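PDB 4H7N: aldehyde dehydrogenase from Anabaena variabilis, which probably oxidises aldehydes to carboxylic acids with NAD+ as the hydride acceptor, as other members of the aldehyde dehydrogenase family do. Local coordinates for residues A[448-451]-A[452-456]; A[146-149]-A[150-154]; A[411-414]-A[415-418]; A[113-116]-A[117-120]. All blocks are in the same frame, centred on the assembly; numbering follows the deposited sequence.

Contact 1 (A[448-451]-A[452-456]); sequences AGLK and RFLRK
Arg-452 reaches back along the chain and grips the carbonyl of Gly-449 with two nitrogens. NE lies 3.0 Å and NH2 3.1 Å from Gly-449 O. The oxygen sits at the edge of the guanidinium, close to its plane. NH2 donates to a lone pair of Gly-449 O, in the carbonyl plane, whereas NE comes from above that plane. CG stands between the backbone N and the carbonyl carbon (chi1 75°), and the chain then runs extended to NE. This lays the guanidinium beside the helix end, with CZ of the Phe-453 ring over one of its faces. NH2 also forms a salt bridge with Asp-146. With an alanine here, Gly-449 O is likely to lose both side-chain donors and Asp-146 this cationic partner. Arg-452 N continues the helix pattern onto Ala-448 O (3.0 Å). Leu-454 N bonds to Lys-451 O (3.1 Å) and closes a type I beta turn. Leu-450 CD2 meets Leu-454 CD1 at 3.7 Å, and both leucines pack on helix 82-106. Phe-453 lies against helix 147-153. The turn thus leads helix 448-451 into strand 454-462, which pairs antiparallel with strand 118-134.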
loop_
_atom_site.group_PDB
_atom_site.type_symbol
_atom_site.label_atom_id
_atom_site.label_comp_id
_atom_site.label_asym_id
_atom_site.label_seq_id
_atom_site.Cartn_x
_atom_site.Cartn_y
_atom_site.Cartn_z
ATOM N N ALA A 448 -9.378 7.154 1.992
ATOM C CA ALA A 448 -8.347 6.117 1.778
ATOM C C ALA A 448 -8.505 4.903 2.691
ATOM O O ALA A 448 -8.110 3.803 2.340
ATOM C CB ALA A 448 -6.959 6.718 1.948
ATOM N N GLY A 449 -9.129 5.111 3.849
ATOM C CA GLY A 449 -9.457 4.079 4.775
ATOM C C GLY A 449 -10.488 3.066 4.262
ATOM O O GLY A 449 -10.562 1.933 4.787
ATOM N N LEU A 450 -11.289 3.454 3.261
ATOM C CA LEU A 450 -12.174 2.510 2.643
ATOM C C LEU A 450 -11.577 2.054 1.332
ATOM O O LEU A 450 -11.658 0.909 0.987
ATOM C CB LEU A 450 -13.563 3.090 2.445
ATOM C CG LEU A 450 -14.504 1.992 2.002
ATOM C CD1 LEU A 450 -15.742 2.057 2.819
ATOM C CD2 LEU A 450 -14.776 2.169 0.529
ATOM N N LYS A 451 -10.934 2.963 0.608
ATOM C CA LYS A 451 -10.413 2.616 -0.690
ATOM C C LYS A 451 -9.271 1.632 -0.691
ATOM O O LYS A 451 -9.066 0.899 -1.644
ATOM C CB LYS A 451 -10.069 3.886 -1.436
ATOM C CG LYS A 451 -11.334 4.684 -1.747
ATOM C CD LYS A 451 -11.048 5.936 -2.574
ATOM C CE LYS A 451 -11.212 5.650 -4.065
ATOM N NZ LYS A 451 -12.641 5.360 -4.377
ATOM N N ARG A 452 -8.553 1.519 0.402
ATOM C CA ARG A 452 -7.581 0.465 0.469
ATOM C C ARG A 452 -8.133 -0.947 0.218
ATOM O O ARG A 452 -7.358 -1.857 -0.143
ATOM C CB ARG A 452 -6.765 0.586 1.746
ATOM C CG ARG A 452 -7.452 0.184 2.974
ATOM C CD ARG A 452 -6.720 0.728 4.235
ATOM N NE ARG A 452 -7.797 0.887 5.196
ATOM C CZ ARG A 452 -7.864 0.408 6.441
ATOM N NH1 ARG A 452 -6.881 -0.276 6.987
ATOM N NH2 ARG A 452 -8.943 0.674 7.165
ATOM N N PHE A 453 -9.437 -1.152 0.435
ATOM C CA PHE A 453 -10.053 -2.483 0.303
ATOM C C PHE A 453 -10.606 -2.786 -1.101
ATOM O O PHE A 453 -11.261 -3.795 -1.283
ATOM C CB PHE A 453 -11.189 -2.639 1.331
ATOM C CG PHE A 453 -10.703 -2.602 2.751
ATOM C CD1 PHE A 453 -9.734 -3.471 3.169
ATOM C CD2 PHE A 453 -11.111 -1.612 3.597
ATOM C CE1 PHE A 453 -9.244 -3.442 4.486
ATOM C CE2 PHE A 453 -10.594 -1.519 4.875
ATOM C CZ PHE A 453 -9.682 -2.439 5.328
ATOM N N LEU A 454 -10.342 -1.892 -2.044
ATOM C CA LEU A 454 -10.872 -1.926 -3.418
ATOM C C LEU A 454 -9.752 -1.874 -4.403
ATOM O O LEU A 454 -8.737 -1.177 -4.157
ATOM C CB LEU A 454 -11.764 -0.695 -3.652
ATOM C CG LEU A 454 -13.033 -0.714 -2.759
ATOM C CD1 LEU A 454 -13.537 0.704 -2.671
ATOM C CD2 LEU A 454 -14.101 -1.614 -3.360
ATOM N N ARG A 455 -9.860 -2.657 -5.468
ATOM C CA ARG A 455 -8.941 -2.506 -6.567
ATOM C C ARG A 455 -9.661 -1.652 -7.607
ATOM O O ARG A 455 -10.819 -1.880 -7.915
ATOM C CB ARG A 455 -8.592 -3.838 -7.185
ATOM C CG ARG A 455 -7.684 -4.684 -6.342
ATOM C CD ARG A 455 -7.203 -5.822 -7.230
ATOM N NE ARG A 455 -6.228 -6.731 -6.602
ATOM C CZ ARG A 455 -6.538 -7.824 -5.915
ATOM N NH1 ARG A 455 -5.549 -8.583 -5.436
ATOM N NH2 ARG A 455 -7.809 -8.151 -5.689
ATOM N N LYS A 456 -8.957 -0.665 -8.112
ATOM C CA LYS A 456 -9.440 0.176 -9.185
ATOM C C LYS A 456 -9.246 -0.530 -10.504
ATOM O O LYS A 456 -8.211 -1.159 -10.741
ATOM C CB LYS A 456 -8.672 1.510 -9.164
ATOM C CG LYS A 456 -9.000 2.388 -7.967
ATOM C CD LYS A 456 -8.042 3.580 -7.889
ATOM C CE LYS A 456 -7.763 4.036 -6.452
ATOM N NZ LYS A 456 -6.622 5.015 -6.490
#

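Contact 2 (A[146-149]-A[150-154]); sequences DTIP and ALLAG
Ala-150 N bonds to Asp-146 O at 3.1 Å, the first of four successive i to i+4 bonds that make this one continuous alpha-helical stretch. Leu-151 N follows on Thr-147 O at 2.9 Å, and Leu-152 N on Ile-148 O at 3.1 Å. Ala-153 N closes the series on Pro-149 O at 3.0 Å. Gly-154 then turns to positive phi (103°) and ends the helix in a Schellman motif, a backbone shape that calls for glycine.

The side chains pair one turn apart. Thr-147 CG2 lies 3.8 Å from Leu-151 CD1, the two side chains running side by side and pointing the same way. Thr-147 OG1 is anti to the carbonyl carbon (chi1 -59°), beside the backbone N, and bonds to Ser-143 O; CG2 is then anti to the backbone N and meets Leu-151. Ile-148 CG2 meets Leu-152 CD1 at 4.0 Å in the same fashion. The first pair packs on Val-157, while Ile-148 and Leu-152 face helices 48-64 and 82-106.

The contact is therefore apolar along its side chains and polar at its start. There Asp-146 forms salt bridges with Arg-452 and Arg-444, and two cationic partners would probably favour its ionised form.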
loop_
_atom_site.group_PDB
_atom_site.type_symbol
_atom_site.label_atom_id
_atom_site.label_comp_id
_atom_site.label_asym_id
_atom_site.label_seq_id
_atom_site.Cartn_x
_atom_site.Cartn_y
_atom_site.Cartn_z
ATOM N N ASP A 146 -11.207 -1.531 11.058
ATOM C CA ASP A 146 -10.982 -1.882 9.670
ATOM C C ASP A 146 -12.181 -2.686 9.114
ATOM O O ASP A 146 -12.569 -2.562 7.982
ATOM C CB ASP A 146 -9.679 -2.696 9.533
ATOM C CG ASP A 146 -8.403 -1.887 9.947
ATOM O OD1 ASP A 146 -8.197 -0.763 9.460
ATOM O OD2 ASP A 146 -7.630 -2.400 10.758
ATOM N N THR A 147 -12.790 -3.499 9.954
ATOM C CA THR A 147 -13.842 -4.426 9.518
ATOM C C THR A 147 -14.995 -3.702 8.850
ATOM O O THR A 147 -15.515 -4.128 7.797
ATOM C CB THR A 147 -14.323 -5.258 10.731
ATOM O OG1 THR A 147 -13.226 -5.995 11.292
ATOM C CG2 THR A 147 -15.455 -6.231 10.387
ATOM N N ILE A 148 -15.440 -2.610 9.471
ATOM C CA ILE A 148 -16.648 -1.921 8.998
ATOM C C ILE A 148 -16.450 -1.341 7.593
ATOM O O ILE A 148 -17.260 -1.587 6.753
ATOM C CB ILE A 148 -17.137 -0.840 9.983
ATOM C CG1 ILE A 148 -17.603 -1.471 11.299
ATOM C CG2 ILE A 148 -18.208 0.036 9.318
ATOM C CD1 ILE A 148 -18.793 -2.400 11.180
ATOM N N PRO A 149 -15.387 -0.547 7.343
ATOM C CA PRO A 149 -15.253 -0.075 5.957
ATOM C C PRO A 149 -14.998 -1.201 4.968
ATOM O O PRO A 149 -15.509 -1.177 3.851
ATOM C CB PRO A 149 -14.063 0.919 6.025
ATOM C CG PRO A 149 -13.377 0.696 7.355
ATOM C CD PRO A 149 -14.435 0.104 8.251
ATOM N N ALA A 150 -14.265 -2.229 5.366
ATOM C CA ALA A 150 -14.079 -3.345 4.458
ATOM C C ALA A 150 -15.418 -4.005 4.084
ATOM O O ALA A 150 -15.634 -4.339 2.917
ATOM C CB ALA A 150 -13.157 -4.361 5.071
ATOM N N LEU A 151 -16.329 -4.181 5.065
ATOM C CA LEU A 151 -17.609 -4.758 4.753
ATOM C C LEU A 151 -18.390 -3.887 3.780
ATOM O O LEU A 151 -18.992 -4.409 2.864
ATOM C CB LEU A 151 -18.478 -4.984 6.004
ATOM C CG LEU A 151 -17.980 -6.155 6.866
ATOM C CD1 LEU A 151 -18.634 -6.086 8.235
ATOM C CD2 LEU A 151 -18.315 -7.489 6.253
ATOM N N LEU A 152 -18.382 -2.584 3.984
ATOM C CA LEU A 152 -19.131 -1.691 3.127
ATOM C C LEU A 152 -18.573 -1.644 1.720
ATOM O O LEU A 152 -19.300 -1.375 0.755
ATOM C CB LEU A 152 -19.202 -0.299 3.759
ATOM C CG LEU A 152 -20.178 -0.276 4.956
ATOM C CD1 LEU A 152 -20.003 0.933 5.869
ATOM C CD2 LEU A 152 -21.628 -0.342 4.500
ATOM N N ALA A 153 -17.283 -1.890 1.602
ATOM C CA ALA A 153 -16.619 -1.970 0.315
ATOM C C ALA A 153 -17.105 -3.171 -0.482
ATOM O O ALA A 153 -16.913 -3.212 -1.698
ATOM C CB ALA A 153 -15.107 -2.075 0.473
ATOM N N GLY A 154 -17.726 -4.131 0.190
ATOM C CA GLY A 154 -18.125 -5.354 -0.453
ATOM C C GLY A 154 -17.245 -6.566 -0.170
ATOM O O GLY A 154 -17.443 -7.583 -0.765
#

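Contact 3 (A[411-414]-A[415-418]); sequences LNAG and AISI
Ala-415 opens the strand directly after Gly-414, and its CB points away from the preceding loop. Its backbone begins the pairing with Ala-394 on strand 393-397.

Ile-416 carries the contact. Its CD1 methyl reaches back to the loop and touches Ala-413 CB at 3.6 Å. The same CD1 lies 4.1 Å from Leu-411 CB, so one methyl meets both residues. CG1 is anti to the carbonyl carbon (chi1 -43°), and the second torsion (chi2 -71°) bends CD1 off the line of the branch and onto the loop. The Leu-411 and Ile-416 side chains cross at about a right angle. The inverse gamma turn centred on Asn-412 lies between Leu-411 and Ala-413, whose CB atoms both point toward the strand. A weak bond from Ala-413 N to Leu-411 O, 3.1 Å long, spans this turn.

Farther along the strand, past Ser-417, Ile-418 packs on helix 401-408 and on Ile-461 of the second subunit.

The arrangement is a helix-to-strand connection in an alpha/beta fold. Chain from helix 401-408 enters strand 415-418, one of the two outermost strands of its sheet within the chain. A strand of the second subunit pairs with it in parallel, so the sheet continues across the dimer interface.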
loop_
_atom_site.group_PDB
_atom_site.type_symbol
_atom_site.label_atom_id
_atom_site.label_comp_id
_atom_site.label_asym_id
_atom_site.label_seq_id
_atom_site.Cartn_x
_atom_site.Cartn_y
_atom_site.Cartn_z
ATOM N N LEU A 411 8.430 17.143 13.352
ATOM C CA LEU A 411 8.372 15.863 13.999
ATOM C C LEU A 411 8.049 14.747 13.013
ATOM O O LEU A 411 7.181 14.909 12.173
ATOM C CB LEU A 411 7.318 15.900 15.106
ATOM C CG LEU A 411 7.543 16.963 16.185
ATOM C CD1 LEU A 411 6.417 16.846 17.231
ATOM C CD2 LEU A 411 8.889 16.734 16.860
ATOM N N ASN A 412 8.723 13.618 13.159
ATOM C CA ASN A 412 8.504 12.442 12.348
ATOM C C ASN A 412 7.323 11.573 12.851
ATOM O O ASN A 412 7.504 10.448 13.257
ATOM C CB ASN A 412 9.818 11.620 12.296
ATOM C CG ASN A 412 10.993 12.422 11.742
ATOM O OD1 ASN A 412 10.837 13.254 10.848
ATOM N ND2 ASN A 412 12.162 12.208 12.307
ATOM N N ALA A 413 6.104 12.082 12.745
ATOM C CA ALA A 413 4.900 11.376 13.181
ATOM C C ALA A 413 3.738 11.724 12.319
ATOM O O ALA A 413 3.669 12.830 11.773
ATOM C CB ALA A 413 4.583 11.708 14.640
ATOM N N GLY A 414 2.789 10.798 12.213
ATOM C CA GLY A 414 1.666 10.971 11.307
ATOM C C GLY A 414 0.628 11.987 11.743
ATOM O O GLY A 414 0.065 12.690 10.919
ATOM N N ALA A 415 0.330 12.023 13.029
ATOM C CA ALA A 415 -0.716 12.951 13.530
ATOM C C ALA A 415 -0.225 13.753 14.742
ATOM O O ALA A 415 0.172 13.171 15.749
ATOM C CB ALA A 415 -1.975 12.185 13.858
ATOM N N ILE A 416 -0.162 15.068 14.614
ATOM C CA ILE A 416 0.308 15.846 15.695
ATOM C C ILE A 416 -0.855 16.657 16.249
ATOM O O ILE A 416 -1.501 17.435 15.553
ATOM C CB ILE A 416 1.440 16.797 15.311
ATOM C CG1 ILE A 416 2.480 16.101 14.386
ATOM C CG2 ILE A 416 2.036 17.480 16.537
ATOM C CD1 ILE A 416 3.330 15.072 15.036
ATOM N N SER A 417 -1.070 16.494 17.534
ATOM C CA SER A 417 -2.075 17.316 18.247
ATOM C C SER A 417 -1.441 18.630 18.657
ATOM O O SER A 417 -0.311 18.628 19.119
ATOM C CB SER A 417 -2.584 16.549 19.471
ATOM O OG SER A 417 -3.372 15.416 19.089
ATOM N N ILE A 418 -2.186 19.737 18.492
ATOM C CA ILE A 418 -1.679 21.047 18.678
ATOM C C ILE A 418 -2.499 21.748 19.778
ATOM O O ILE A 418 -3.723 21.929 19.643
ATOM C CB ILE A 418 -1.775 21.883 17.368
ATOM C CG1 ILE A 418 -1.017 21.196 16.207
ATOM C CG2 ILE A 418 -1.209 23.245 17.635
ATOM C CD1 ILE A 418 0.495 21.112 16.392
#

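Contact 4 (A[113-116]-A[117-120]); sequences TSIP and FIAL
Thr-113 OG1 donates a hydrogen bond to Ile-118 O at 2.7 Å, tying the two arms of a tight hairpin loop together. The same OG1 accepts from Ile-115 N at 3.0 Å, which makes an ST turn. OG1 stands between the backbone N and the carbonyl carbon (chi1 68°), facing the inside of the loop. The methyl CG2 lies beside it, 3.8 Å from Leu-120 CB, and the two side chains cross at about a right angle. A valine in its place would probably leave Ile-118 O and Ile-115 N without this shared hydroxyl and let the loop shift between the arms.

Ile-115 supplies the main bump. Its CG2 methyl sits over the centre of the Phe-117 ring, 3.7 Å from the ring centroid and 14° off the normal, a CH-pi contact. The other flank of that methyl meets Ile-118 CG1 at 3.8 Å. CG2 therefore fits in a notch between the ring face and the isoleucine branch. In the backbone, Ile-118 N bonds to Ile-115 O at 3.2 Å and closes a type I beta turn with Pro-116 and Phe-117 at its corners.

Outside the loop, Asn-464, Asp-468 and Pro-469 touch Phe-117, and Met-427 of the second subunit packs on Thr-113 and Ile-118. This is a beta hairpin connection: it joins strand 109-112 to the antiparallel strand 118-134 at the far end of the arm that meets the second subunit.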
loop_
_atom_site.group_PDB
_atom_site.type_symbol
_atom_site.label_atom_id
_atom_site.label_comp_id
_atom_site.label_asym_id
_atom_site.label_seq_id
_atom_site.Cartn_x
_atom_site.Cartn_y
_atom_site.Cartn_z
ATOM N N THR A 113 -10.811 11.361 -22.409
ATOM C CA THR A 113 -9.367 11.278 -22.273
ATOM C C THR A 113 -8.760 12.263 -23.235
ATOM O O THR A 113 -9.481 12.907 -23.946
ATOM C CB THR A 113 -8.868 9.873 -22.657
ATOM O OG1 THR A 113 -9.053 9.652 -24.067
ATOM C CG2 THR A 113 -9.603 8.807 -21.847
ATOM N N SER A 114 -7.433 12.318 -23.298
ATOM C CA SER A 114 -6.719 13.134 -24.249
ATOM C C SER A 114 -6.886 12.651 -25.675
ATOM O O SER A 114 -6.403 13.296 -26.591
ATOM C CB SER A 114 -5.237 13.134 -23.927
ATOM O OG SER A 114 -4.700 11.816 -24.006
ATOM N N ILE A 115 -7.553 11.525 -25.885
ATOM C CA ILE A 115 -7.792 11.060 -27.245
ATOM C C ILE A 115 -9.303 11.089 -27.519
ATOM O O ILE A 115 -10.082 10.517 -26.754
ATOM C CB ILE A 115 -7.160 9.666 -27.437
ATOM C CG1 ILE A 115 -5.662 9.772 -27.147
ATOM C CG2 ILE A 115 -7.422 9.131 -28.835
ATOM C CD1 ILE A 115 -4.885 8.555 -27.533
ATOM N N PRO A 116 -9.730 11.776 -28.611
ATOM C CA PRO A 116 -11.167 12.006 -28.699
ATOM C C PRO A 116 -11.986 10.753 -28.955
ATOM O O PRO A 116 -13.158 10.773 -28.655
ATOM C CB PRO A 116 -11.327 13.022 -29.852
ATOM C CG PRO A 116 -10.022 13.080 -30.535
ATOM C CD PRO A 116 -8.969 12.451 -29.678
ATOM N N PHE A 117 -11.403 9.681 -29.505
ATOM C CA PHE A 117 -12.163 8.440 -29.759
ATOM C C PHE A 117 -11.934 7.349 -28.699
ATOM O O PHE A 117 -12.335 6.199 -28.904
ATOM C CB PHE A 117 -11.864 7.869 -31.134
ATOM C CG PHE A 117 -10.401 7.704 -31.431
ATOM C CD1 PHE A 117 -9.744 6.522 -31.127
ATOM C CD2 PHE A 117 -9.680 8.720 -32.051
ATOM C CE1 PHE A 117 -8.396 6.361 -31.419
ATOM C CE2 PHE A 117 -8.335 8.571 -32.344
ATOM C CZ PHE A 117 -7.688 7.386 -32.024
ATOM N N ILE A 118 -11.288 7.711 -27.595
ATOM C CA ILE A 118 -11.144 6.833 -26.468
ATOM C C ILE A 118 -11.799 7.454 -25.233
ATOM O O ILE A 118 -11.398 8.546 -24.762
ATOM C CB ILE A 118 -9.659 6.541 -26.085
ATOM C CG1 ILE A 118 -8.815 6.004 -27.254
ATOM C CG2 ILE A 118 -9.588 5.560 -24.922
ATOM C CD1 ILE A 118 -9.290 4.685 -27.852
ATOM N N ALA A 119 -12.760 6.718 -24.678
ATOM C CA ALA A 119 -13.469 7.099 -23.466
ATOM C C ALA A 119 -12.983 6.227 -22.286
ATOM O O ALA A 119 -12.535 5.117 -22.487
ATOM C CB ALA A 119 -14.949 6.891 -23.678
ATOM N N LEU A 120 -13.137 6.719 -21.067
ATOM C CA LEU A 120 -12.655 6.049 -19.878
ATOM C C LEU A 120 -13.808 5.854 -18.900
ATOM O O LEU A 120 -14.540 6.812 -18.590
ATOM C CB LEU A 120 -11.555 6.912 -19.236
ATOM C CG LEU A 120 -11.091 6.441 -17.847
ATOM C CD1 LEU A 120 -10.318 5.126 -17.914
ATOM C CD2 LEU A 120 -10.239 7.519 -17.180
#

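In the fold
From the N terminus, contact 4 comes first and turns the chain from strand 109-112 into strand 118-134. Contact 2 follows as helix 147-153, ahead of strand 156-161. Contact 3 leads the chain into strand 415-418, outermost within this chain, of the seven-stranded sheet. Contact 1 comes last and starts strand 454-462. Each is local and closes only a short turn or helix segment, with no long loop enclosed. The four follow in series; none nests or crosses. Contacts 1 and 2 touch and tie helix 147-153 to the start of strand 454-462. Contacts 1 and 4 do not touch but share a sheet through strands 454-462 and 118-134. Contacts 1, 3 and 4 all reach the second subunit.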